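Local coordinates for BH1974 protein (PDB 3ON5) that probably acts as an XdhC/CoxI-type accessory protein in the maturation of xanthine dehydrogenase and related molybdenum enzymes, at residues V266-H271 against Q277-F282; V177-K182 against P189-H194; M56-D61 against D76-A81. All coordinates share one frame; numbering follows the deposited sequence.

Contact 1: residues V266-H271 against Q277-F282; sequences VLIMTH and QEILHF
Ile268 lays its longer branch over the inner side of helix 273-283, where it overlaps Ile279. The two isoleucines lie side by side and point opposite ways, which brings both CG1 and CD1 of Ile268 to CG2 of Ile279, the CD1 to CG2 distance being 4.0 Å. Returning the contact, CD1 of Ile279 runs back to CG2 of Ile268, 4.1 Å away. That same CD1 meets CG2 of Thr270 tip to tip at 3.9 Å. Beyond Ile279, CD1 of Ile268 also reaches Leu280, with 4.2 Å to its CB. Beta-branched isoleucine suits the strand, and on the helix Ile279 likewise offers two arms to the seam. Thr270 is split in role: its chi1 of 74° turns CG2 to the helix, while OG1 is hydrogen-bonded to Asp276 near the start of that helix. Strand 265-268, helix 273-283 and strand 290-293 form a beta-alpha-beta unit of the Rossmann domain, and Ile268 and Leu280 both touch Ile293 as well. No hydrogen bond joins the two segments, which implies that their association here rests on dispersion and on water being kept from buried hydrocarbon.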
loop_
_atom_site.group_PDB
_atom_site.type_symbol
_atom_site.label_atom_id
_atom_site.label_comp_id
_atom_site.label_asym_id
_atom_site.label_seq_id
_atom_site.Cartn_x
_atom_site.Cartn_y
_atom_site.Cartn_z
ATOM N N VAL A 266 38.814 -9.081 -3.713
ATOM C CA VAL A 266 39.341 -7.774 -4.085
ATOM C C VAL A 266 38.914 -7.455 -5.517
ATOM O O VAL A 266 38.932 -8.326 -6.403
ATOM C CB VAL A 266 40.875 -7.664 -3.902
ATOM C CG1 VAL A 266 41.387 -6.296 -4.359
ATOM C CG2 VAL A 266 41.269 -7.918 -2.444
ATOM N N LEU A 267 38.546 -6.179 -5.731
ATOM C CA LEU A 267 38.126 -5.633 -7.008
ATOM C C LEU A 267 38.866 -4.320 -7.253
ATOM O O LEU A 267 38.664 -3.350 -6.519
ATOM C CB LEU A 267 36.617 -5.458 -6.929
ATOM C CG LEU A 267 35.766 -5.629 -8.172
ATOM C CD1 LEU A 267 36.140 -6.854 -8.978
ATOM C CD2 LEU A 267 34.386 -5.788 -7.747
ATOM N N ILE A 268 39.809 -4.339 -8.210
ATOM C CA ILE A 268 40.684 -3.231 -8.593
ATOM C C ILE A 268 40.053 -2.513 -9.789
ATOM O O ILE A 268 40.063 -3.049 -10.905
ATOM C CB ILE A 268 42.126 -3.755 -8.912
ATOM C CG1 ILE A 268 42.662 -4.725 -7.840
ATOM C CG2 ILE A 268 43.082 -2.613 -9.141
ATOM C CD1 ILE A 268 44.059 -5.328 -8.143
HETATM N N MSE A 269 39.493 -1.311 -9.575
HETATM C CA MSE A 269 38.837 -0.582 -10.673
HETATM C C MSE A 269 38.980 0.922 -10.497
HETATM O O MSE A 269 37.977 1.657 -10.505
HETATM C CB MSE A 269 37.363 -0.968 -10.776
HETATM C CG MSE A 269 36.662 -1.137 -9.428
HETATM SE SE MSE A 269 34.881 -1.819 -9.707
HETATM C CE MSE A 269 35.288 -3.278 -10.853
ATOM N N THR A 270 40.250 1.375 -10.392
ATOM C CA THR A 270 40.583 2.776 -10.171
ATOM C C THR A 270 40.657 3.538 -11.489
ATOM O O THR A 270 40.524 4.756 -11.472
ATOM C CB THR A 270 41.912 2.940 -9.401
ATOM O OG1 THR A 270 43.014 2.651 -10.258
ATOM C CG2 THR A 270 41.984 2.111 -8.131
ATOM N N HIS A 271 40.898 2.832 -12.622
ATOM C CA HIS A 271 41.061 3.392 -13.976
ATOM C C HIS A 271 42.368 4.180 -14.075
ATOM O O HIS A 271 42.538 4.959 -15.001
ATOM C CB HIS A 271 39.868 4.281 -14.395
ATOM C CG HIS A 271 38.558 3.563 -14.441
ATOM N ND1 HIS A 271 38.196 2.813 -15.534
ATOM C CD2 HIS A 271 37.547 3.540 -13.541
ATOM C CE1 HIS A 271 36.988 2.339 -15.266
ATOM N NE2 HIS A 271 36.557 2.743 -14.073
ATOM N N GLN A 277 48.544 -0.847 -10.404
ATOM C CA GLN A 277 49.804 -1.551 -10.316
ATOM C C GLN A 277 50.310 -1.609 -8.862
ATOM O O GLN A 277 50.799 -2.672 -8.487
ATOM C CB GLN A 277 50.843 -0.893 -11.217
ATOM C CG GLN A 277 52.048 -1.783 -11.439
ATOM C CD GLN A 277 53.054 -1.152 -12.341
ATOM O OE1 GLN A 277 53.645 -0.117 -12.012
ATOM N NE2 GLN A 277 53.327 -1.812 -13.465
ATOM N N GLU A 278 50.179 -0.529 -8.026
ATOM C CA GLU A 278 50.681 -0.670 -6.644
ATOM C C GLU A 278 49.766 -1.617 -5.883
ATOM O O GLU A 278 50.282 -2.457 -5.148
ATOM C CB GLU A 278 50.910 0.657 -5.844
ATOM C CG GLU A 278 49.753 1.559 -5.400
ATOM C CD GLU A 278 50.208 2.813 -4.642
ATOM O OE1 GLU A 278 51.442 3.019 -4.551
ATOM O OE2 GLU A 278 49.351 3.594 -4.153
ATOM N N ILE A 279 48.432 -1.567 -6.145
ATOM C CA ILE A 279 47.461 -2.449 -5.473
ATOM C C ILE A 279 47.777 -3.930 -5.804
ATOM O O ILE A 279 47.980 -4.718 -4.879
ATOM C CB ILE A 279 46.005 -2.099 -5.826
ATOM C CG1 ILE A 279 45.698 -0.616 -5.537
ATOM C CG2 ILE A 279 45.048 -3.021 -5.062
ATOM C CD1 ILE A 279 44.489 -0.091 -6.200
ATOM N N LEU A 280 47.877 -4.270 -7.099
ATOM C CA LEU A 280 48.154 -5.627 -7.560
ATOM C C LEU A 280 49.505 -6.163 -7.042
ATOM O O LEU A 280 49.546 -7.275 -6.524
ATOM C CB LEU A 280 48.143 -5.667 -9.090
ATOM C CG LEU A 280 48.411 -7.026 -9.756
ATOM C CD1 LEU A 280 47.386 -8.066 -9.343
ATOM C CD2 LEU A 280 48.451 -6.873 -11.261
ATOM N N HIS A 281 50.588 -5.382 -7.166
ATOM C CA HIS A 281 51.929 -5.774 -6.736
ATOM C C HIS A 281 51.973 -6.062 -5.250
ATOM O O HIS A 281 52.739 -6.924 -4.843
ATOM C CB HIS A 281 52.945 -4.694 -7.086
ATOM C CG HIS A 281 53.363 -4.721 -8.531
ATOM N ND1 HIS A 281 54.698 -4.730 -8.900
ATOM C CD2 HIS A 281 52.610 -4.841 -9.648
ATOM C CE1 HIS A 281 54.707 -4.799 -10.226
ATOM N NE2 HIS A 281 53.475 -4.873 -10.718
ATOM N N PHE A 282 51.133 -5.389 -4.444
ATOM C CA PHE A 282 51.088 -5.606 -3.003
ATOM C C PHE A 282 50.421 -6.942 -2.691
ATOM O O PHE A 282 50.912 -7.684 -1.843
ATOM C CB PHE A 282 50.351 -4.450 -2.298
ATOM C CG PHE A 282 50.197 -4.623 -0.807
ATOM C CD1 PHE A 282 49.121 -5.332 -0.277
ATOM C CD2 PHE A 282 51.119 -4.067 0.073
ATOM C CE1 PHE A 282 48.991 -5.510 1.109
ATOM C CE2 PHE A 282 50.986 -4.242 1.455
ATOM C CZ PHE A 282 49.932 -4.970 1.964
#

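Contact 2: residues V177-K182 against P189-H194; sequences VEWIRK and PLMFTH
Met191, present as selenomethionine, points from its strand into the angle between Trp179 and Ile180 of helix 176-181. Its CG lies 3.5 Å from CZ3 of Trp179, and its CB is 3.9 Å from CH2 of the same ring. With CG trans to the backbone N (chi1 -176°) the chain extends toward the helix before bending at chi3. SE lies 5.0 Å from the centre of the six-membered ring of Trp179 and 52° off its normal, an oblique Met-aromatic contact. Ile180 crosses the selenomethionine at about a right angle, its CG2 4.0 Å from SE. A long, unbranched, polarisable side chain suits a place that has both an indole and an aliphatic branch as neighbours. Were Trp179 replaced by alanine, Met191 would probably lose the neighbour on one flank and Trp171 its edge-to-face partner. Packing is looser outward: Trp179 is itself partly exposed, Glu178 and Pro189 are exposed, and Arg181 turns away from the strand, its NH2 hydrogen-bonded to the carbonyl oxygen of Leu354. On the buried side Ile180 continues onto Phe144 and Ile161, while Phe192 points the other way, onto Thr40 and Ile42. The arrangement is that of a short helix laid on one face of a four-stranded antiparallel sheet, meeting edge strand 191-196 through Met191 and inner strands through Ile180, in the BH1974-like central domain.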
loop_
_atom_site.group_PDB
_atom_site.type_symbol
_atom_site.label_atom_id
_atom_site.label_comp_id
_atom_site.label_asym_id
_atom_site.label_seq_id
_atom_site.Cartn_x
_atom_site.Cartn_y
_atom_site.Cartn_z
ATOM N N VAL A 177 30.510 -31.392 20.296
ATOM C CA VAL A 177 31.513 -31.679 19.261
ATOM C C VAL A 177 31.768 -33.198 19.173
ATOM O O VAL A 177 31.774 -33.755 18.069
ATOM C CB VAL A 177 32.838 -30.911 19.522
ATOM C CG1 VAL A 177 33.842 -31.137 18.393
ATOM C CG2 VAL A 177 32.577 -29.429 19.693
ATOM N N GLU A 178 31.952 -33.860 20.334
ATOM C CA GLU A 178 32.222 -35.293 20.366
ATOM C C GLU A 178 30.954 -36.076 19.973
ATOM O O GLU A 178 31.066 -37.137 19.361
ATOM C CB GLU A 178 32.750 -35.733 21.739
ATOM C CG GLU A 178 33.469 -37.075 21.692
ATOM C CD GLU A 178 34.817 -37.083 22.381
ATOM O OE1 GLU A 178 34.872 -36.820 23.602
ATOM O OE2 GLU A 178 35.819 -37.396 21.698
ATOM N N TRP A 179 29.761 -35.532 20.271
ATOM C CA TRP A 179 28.486 -36.157 19.914
ATOM C C TRP A 179 28.305 -36.169 18.389
ATOM O O TRP A 179 27.788 -37.147 17.844
ATOM C CB TRP A 179 27.307 -35.427 20.593
ATOM C CG TRP A 179 25.977 -36.047 20.313
ATOM C CD1 TRP A 179 25.420 -37.106 20.962
ATOM C CD2 TRP A 179 25.037 -35.652 19.305
ATOM N NE1 TRP A 179 24.191 -37.402 20.420
ATOM C CE2 TRP A 179 23.929 -36.526 19.401
ATOM C CE3 TRP A 179 25.015 -34.637 18.334
ATOM C CZ2 TRP A 179 22.816 -36.416 18.569
ATOM C CZ3 TRP A 179 23.905 -34.527 17.515
ATOM C CH2 TRP A 179 22.825 -35.410 17.636
ATOM N N ILE A 180 28.734 -35.080 17.712
ATOM C CA ILE A 180 28.629 -34.922 16.258
ATOM C C ILE A 180 29.587 -35.896 15.570
ATOM O O ILE A 180 29.134 -36.658 14.714
ATOM C CB ILE A 180 28.891 -33.456 15.791
ATOM C CG1 ILE A 180 27.868 -32.492 16.402
ATOM C CG2 ILE A 180 28.872 -33.358 14.249
ATOM C CD1 ILE A 180 28.254 -31.054 16.328
ATOM N N ARG A 181 30.896 -35.886 15.937
ATOM C CA ARG A 181 31.891 -36.742 15.281
ATOM C C ARG A 181 31.520 -38.230 15.431
ATOM O O ARG A 181 31.650 -38.965 14.452
ATOM C CB ARG A 181 33.328 -36.483 15.774
ATOM C CG ARG A 181 33.591 -36.434 17.262
ATOM C CD ARG A 181 35.084 -36.342 17.552
ATOM N NE ARG A 181 35.721 -35.123 17.036
ATOM C CZ ARG A 181 36.099 -34.091 17.789
ATOM N NH1 ARG A 181 35.930 -34.120 19.106
ATOM N NH2 ARG A 181 36.679 -33.035 17.233
ATOM N N LYS A 182 30.956 -38.633 16.589
ATOM C CA LYS A 182 30.554 -40.018 16.867
ATOM C C LYS A 182 29.094 -40.315 16.401
ATOM O O LYS A 182 28.435 -41.170 17.002
ATOM C CB LYS A 182 30.692 -40.308 18.373
ATOM N N PRO A 189 19.537 -39.261 10.833
ATOM C CA PRO A 189 18.438 -38.327 10.490
ATOM C C PRO A 189 17.974 -37.414 11.649
ATOM O O PRO A 189 17.398 -36.362 11.376
ATOM C CB PRO A 189 17.300 -39.261 10.090
ATOM C CG PRO A 189 17.990 -40.485 9.578
ATOM C CD PRO A 189 19.244 -40.639 10.392
ATOM N N LEU A 190 18.280 -37.766 12.918
ATOM C CA LEU A 190 17.875 -36.984 14.085
ATOM C C LEU A 190 18.901 -35.866 14.444
ATOM O O LEU A 190 18.813 -35.307 15.537
ATOM C CB LEU A 190 17.658 -37.908 15.314
ATOM C CG LEU A 190 16.566 -38.987 15.239
ATOM C CD1 LEU A 190 16.418 -39.674 16.565
ATOM C CD2 LEU A 190 15.212 -38.410 14.870
HETATM N N MSE A 191 19.818 -35.509 13.509
HETATM C CA MSE A 191 20.815 -34.458 13.680
HETATM C C MSE A 191 20.782 -33.472 12.526
HETATM O O MSE A 191 20.793 -33.889 11.364
HETATM C CB MSE A 191 22.226 -35.049 13.796
HETATM C CG MSE A 191 23.303 -33.988 14.087
HETATM SE SE MSE A 191 25.133 -34.545 13.727
HETATM C CE MSE A 191 25.050 -34.568 11.802
ATOM N N PHE A 192 20.778 -32.165 12.858
ATOM C CA PHE A 192 20.837 -31.059 11.920
ATOM C C PHE A 192 21.951 -30.113 12.338
ATOM O O PHE A 192 22.036 -29.736 13.506
ATOM C CB PHE A 192 19.497 -30.319 11.797
ATOM C CG PHE A 192 19.601 -29.079 10.941
ATOM C CD1 PHE A 192 19.615 -29.169 9.552
ATOM C CD2 PHE A 192 19.717 -27.820 11.525
ATOM C CE1 PHE A 192 19.745 -28.026 8.769
ATOM C CE2 PHE A 192 19.852 -26.676 10.737
ATOM C CZ PHE A 192 19.863 -26.788 9.367
ATOM N N THR A 193 22.800 -29.723 11.381
ATOM C CA THR A 193 23.907 -28.800 11.604
ATOM C C THR A 193 23.835 -27.669 10.604
ATOM O O THR A 193 23.375 -27.850 9.474
ATOM C CB THR A 193 25.273 -29.507 11.531
ATOM O OG1 THR A 193 25.429 -30.107 10.244
ATOM C CG2 THR A 193 25.469 -30.534 12.642
ATOM N N HIS A 194 24.301 -26.497 11.026
ATOM C CA HIS A 194 24.337 -25.281 10.240
ATOM C C HIS A 194 25.406 -24.358 10.775
ATOM O O HIS A 194 25.500 -24.166 11.984
ATOM C CB HIS A 194 22.964 -24.598 10.264
ATOM C CG HIS A 194 22.921 -23.335 9.474
ATOM N ND1 HIS A 194 22.591 -23.338 8.128
ATOM C CD2 HIS A 194 23.195 -22.071 9.859
ATOM C CE1 HIS A 194 22.667 -22.077 7.742
ATOM N NE2 HIS A 194 23.022 -21.277 8.751
#

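Contact 3: residues M56-D61 against D76-A81; sequences MLFQED and DLTIKA
Phe58 reaches from strand 55-59 to helix 73-87, and the contact is a helix-on-sheet packing within the XdhC/CoxI family region, where the helix lies against a five-stranded antiparallel sheet. The axes of strand 56-59 and helix 76-81 approach to 9.0 Å at an angle of 63°, a spacing that one large aromatic side chain can bridge. Phe58 buries the largest area in this contact, followed by Leu77 and Ala81, so the contact is essentially one ring set against a small group of helix residues.

Phe58 has CG opposite its carbonyl carbon (chi1 -69°), which carries the ring out from the sheet to the helix. The far end of the ring belongs to Leu77: CZ of Phe58 lies 3.4 Å from CB of Leu77 and 3.7 Å from its CD1, the two side chains crossing at about a right angle. Leucine suits this place because its branched end can follow the ring and still touch Tyr95 of strand 91-96. The near end of Phe58 belongs to Ala81, one helical turn on, whose CB lies 3.7 Å from CB of Phe58. A methyl group is fitting there, since the backbone of the strand and the root of the aromatic side chain come close to the helix.

On the side of the helix turned from the strand, Ile79 packs on Ile79 of the third subunit. Beyond the strand end, Glu60 forms a salt bridge to Lys275 of the fourth subunit. Between the two ends of the Phe58 contact stands Thr78, whose hydroxyl is hydrogen-bonded to the carbonyl oxygen of Glu74 while OG1 lies 3.5 Å from CE1 of Phe58.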
loop_
_atom_site.group_PDB
_atom_site.type_symbol
_atom_site.label_atom_id
_atom_site.label_comp_id
_atom_site.label_asym_id
_atom_site.label_seq_id
_atom_site.Cartn_x
_atom_site.Cartn_y
_atom_site.Cartn_z
HETATM N N MSE A 56 13.540 -18.991 7.640
HETATM C CA MSE A 56 12.413 -18.110 7.481
HETATM C C MSE A 56 11.796 -17.793 8.838
HETATM O O MSE A 56 11.719 -18.684 9.696
HETATM C CB MSE A 56 11.417 -18.846 6.583
HETATM C CG MSE A 56 10.266 -18.048 6.206
HETATM SE SE MSE A 56 9.064 -19.156 5.219
HETATM C CE MSE A 56 7.831 -17.610 4.936
ATOM N N LEU A 57 11.327 -16.554 9.027
ATOM C CA LEU A 57 10.712 -16.148 10.279
ATOM C C LEU A 57 9.226 -15.903 10.128
ATOM O O LEU A 57 8.815 -15.126 9.284
ATOM C CB LEU A 57 11.381 -14.882 10.818
ATOM C CG LEU A 57 12.770 -15.055 11.422
ATOM C CD1 LEU A 57 13.445 -13.708 11.621
ATOM C CD2 LEU A 57 12.715 -15.819 12.745
ATOM N N PHE A 58 8.424 -16.556 10.959
ATOM C CA PHE A 58 6.984 -16.335 11.054
ATOM C C PHE A 58 6.755 -15.474 12.251
ATOM O O PHE A 58 7.183 -15.811 13.355
ATOM C CB PHE A 58 6.182 -17.643 11.114
ATOM C CG PHE A 58 6.206 -18.401 9.809
ATOM C CD1 PHE A 58 5.277 -18.124 8.809
ATOM C CD2 PHE A 58 7.182 -19.366 9.564
ATOM C CE1 PHE A 58 5.334 -18.769 7.584
ATOM C CE2 PHE A 58 7.229 -20.025 8.341
ATOM C CZ PHE A 58 6.309 -19.708 7.351
ATOM N N GLN A 59 6.169 -14.309 12.013
ATOM C CA GLN A 59 5.955 -13.304 13.039
ATOM C C GLN A 59 4.479 -13.112 13.308
ATOM O O GLN A 59 3.635 -13.408 12.443
ATOM C CB GLN A 59 6.594 -11.977 12.598
ATOM C CG GLN A 59 8.056 -12.109 12.204
ATOM C CD GLN A 59 8.656 -10.808 11.790
ATOM O OE1 GLN A 59 9.752 -10.455 12.223
ATOM N NE2 GLN A 59 7.934 -10.041 10.990
ATOM N N GLU A 60 4.175 -12.590 14.515
ATOM C CA GLU A 60 2.823 -12.305 14.977
ATOM C C GLU A 60 2.170 -11.214 14.119
ATOM O O GLU A 60 0.983 -11.327 13.817
ATOM C CB GLU A 60 2.835 -11.887 16.449
ATOM C CG GLU A 60 1.427 -11.813 16.988
ATOM C CD GLU A 60 1.232 -11.459 18.440
ATOM O OE1 GLU A 60 2.092 -10.753 19.010
ATOM O OE2 GLU A 60 0.151 -11.789 18.972
ATOM N N ASP A 61 2.947 -10.197 13.692
ATOM C CA ASP A 61 2.464 -9.069 12.884
ATOM C C ASP A 61 2.002 -9.508 11.438
ATOM O O ASP A 61 1.587 -8.655 10.633
ATOM C CB ASP A 61 3.558 -7.982 12.783
ATOM C CG ASP A 61 4.823 -8.342 12.047
ATOM O OD1 ASP A 61 4.887 -9.447 11.487
ATOM O OD2 ASP A 61 5.744 -7.497 12.001
ATOM N N ASP A 76 0.187 -22.526 4.859
ATOM C CA ASP A 76 -0.046 -23.618 5.815
ATOM C C ASP A 76 0.894 -23.494 7.026
ATOM O O ASP A 76 0.451 -23.666 8.169
ATOM C CB ASP A 76 0.125 -24.996 5.154
ATOM C CG ASP A 76 -0.262 -26.163 6.052
ATOM O OD1 ASP A 76 -1.409 -26.172 6.557
ATOM O OD2 ASP A 76 0.565 -27.085 6.215
ATOM N N LEU A 77 2.180 -23.185 6.775
ATOM C CA LEU A 77 3.167 -22.984 7.827
ATOM C C LEU A 77 2.711 -21.923 8.816
ATOM O O LEU A 77 2.835 -22.146 10.011
ATOM C CB LEU A 77 4.525 -22.595 7.250
ATOM C CG LEU A 77 5.331 -23.699 6.599
ATOM C CD1 LEU A 77 6.597 -23.138 5.954
ATOM C CD2 LEU A 77 5.706 -24.766 7.616
ATOM N N THR A 78 2.115 -20.817 8.331
ATOM C CA THR A 78 1.619 -19.714 9.158
ATOM C C THR A 78 0.680 -20.249 10.258
ATOM O O THR A 78 0.782 -19.818 11.411
ATOM C CB THR A 78 0.928 -18.691 8.275
ATOM O OG1 THR A 78 1.920 -18.086 7.451
ATOM C CG2 THR A 78 0.245 -17.610 9.069
ATOM N N ILE A 79 -0.197 -21.199 9.899
ATOM C CA ILE A 79 -1.152 -21.814 10.815
ATOM C C ILE A 79 -0.366 -22.726 11.758
ATOM O O ILE A 79 -0.588 -22.663 12.971
ATOM C CB ILE A 79 -2.295 -22.559 10.031
ATOM C CG1 ILE A 79 -3.355 -21.567 9.482
ATOM C CG2 ILE A 79 -3.032 -23.581 10.913
ATOM C CD1 ILE A 79 -2.914 -20.510 8.485
ATOM N N LYS A 80 0.561 -23.551 11.210
ATOM C CA LYS A 80 1.404 -24.461 12.007
ATOM C C LYS A 80 2.256 -23.656 13.018
ATOM O O LYS A 80 2.302 -24.011 14.195
ATOM C CB LYS A 80 2.314 -25.319 11.106
ATOM C CG LYS A 80 1.623 -26.156 10.027
ATOM C CD LYS A 80 0.916 -27.414 10.493
ATOM C CE LYS A 80 0.346 -28.109 9.280
ATOM N NZ LYS A 80 -0.300 -29.404 9.598
ATOM N N ALA A 81 2.866 -22.535 12.564
ATOM C CA ALA A 81 3.685 -21.625 13.375
ATOM C C ALA A 81 2.894 -21.064 14.541
ATOM O O ALA A 81 3.413 -20.991 15.642
ATOM C CB ALA A 81 4.215 -20.490 12.521
#

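The three contacts follow one another along the chain in the order 3, 2, 1, each in a different family region, and touch nowhere. Contacts 2 and 3 are neighbours, their centres about 27 Å apart and nearest atoms about 10 Å; strand 36-46, which pairs with the strand of contact 3, receives Phe192 from contact 2. Contact 1 lies across the chain's centre, about 43 Å from contact 2 and 47 Å from contact 3, centre to centre. In the tetramer, contact 3 of one chain lies near contact 1 of the fourth subunit, whose Lys275, the partner of Glu60, touches Thr270 of its own chain.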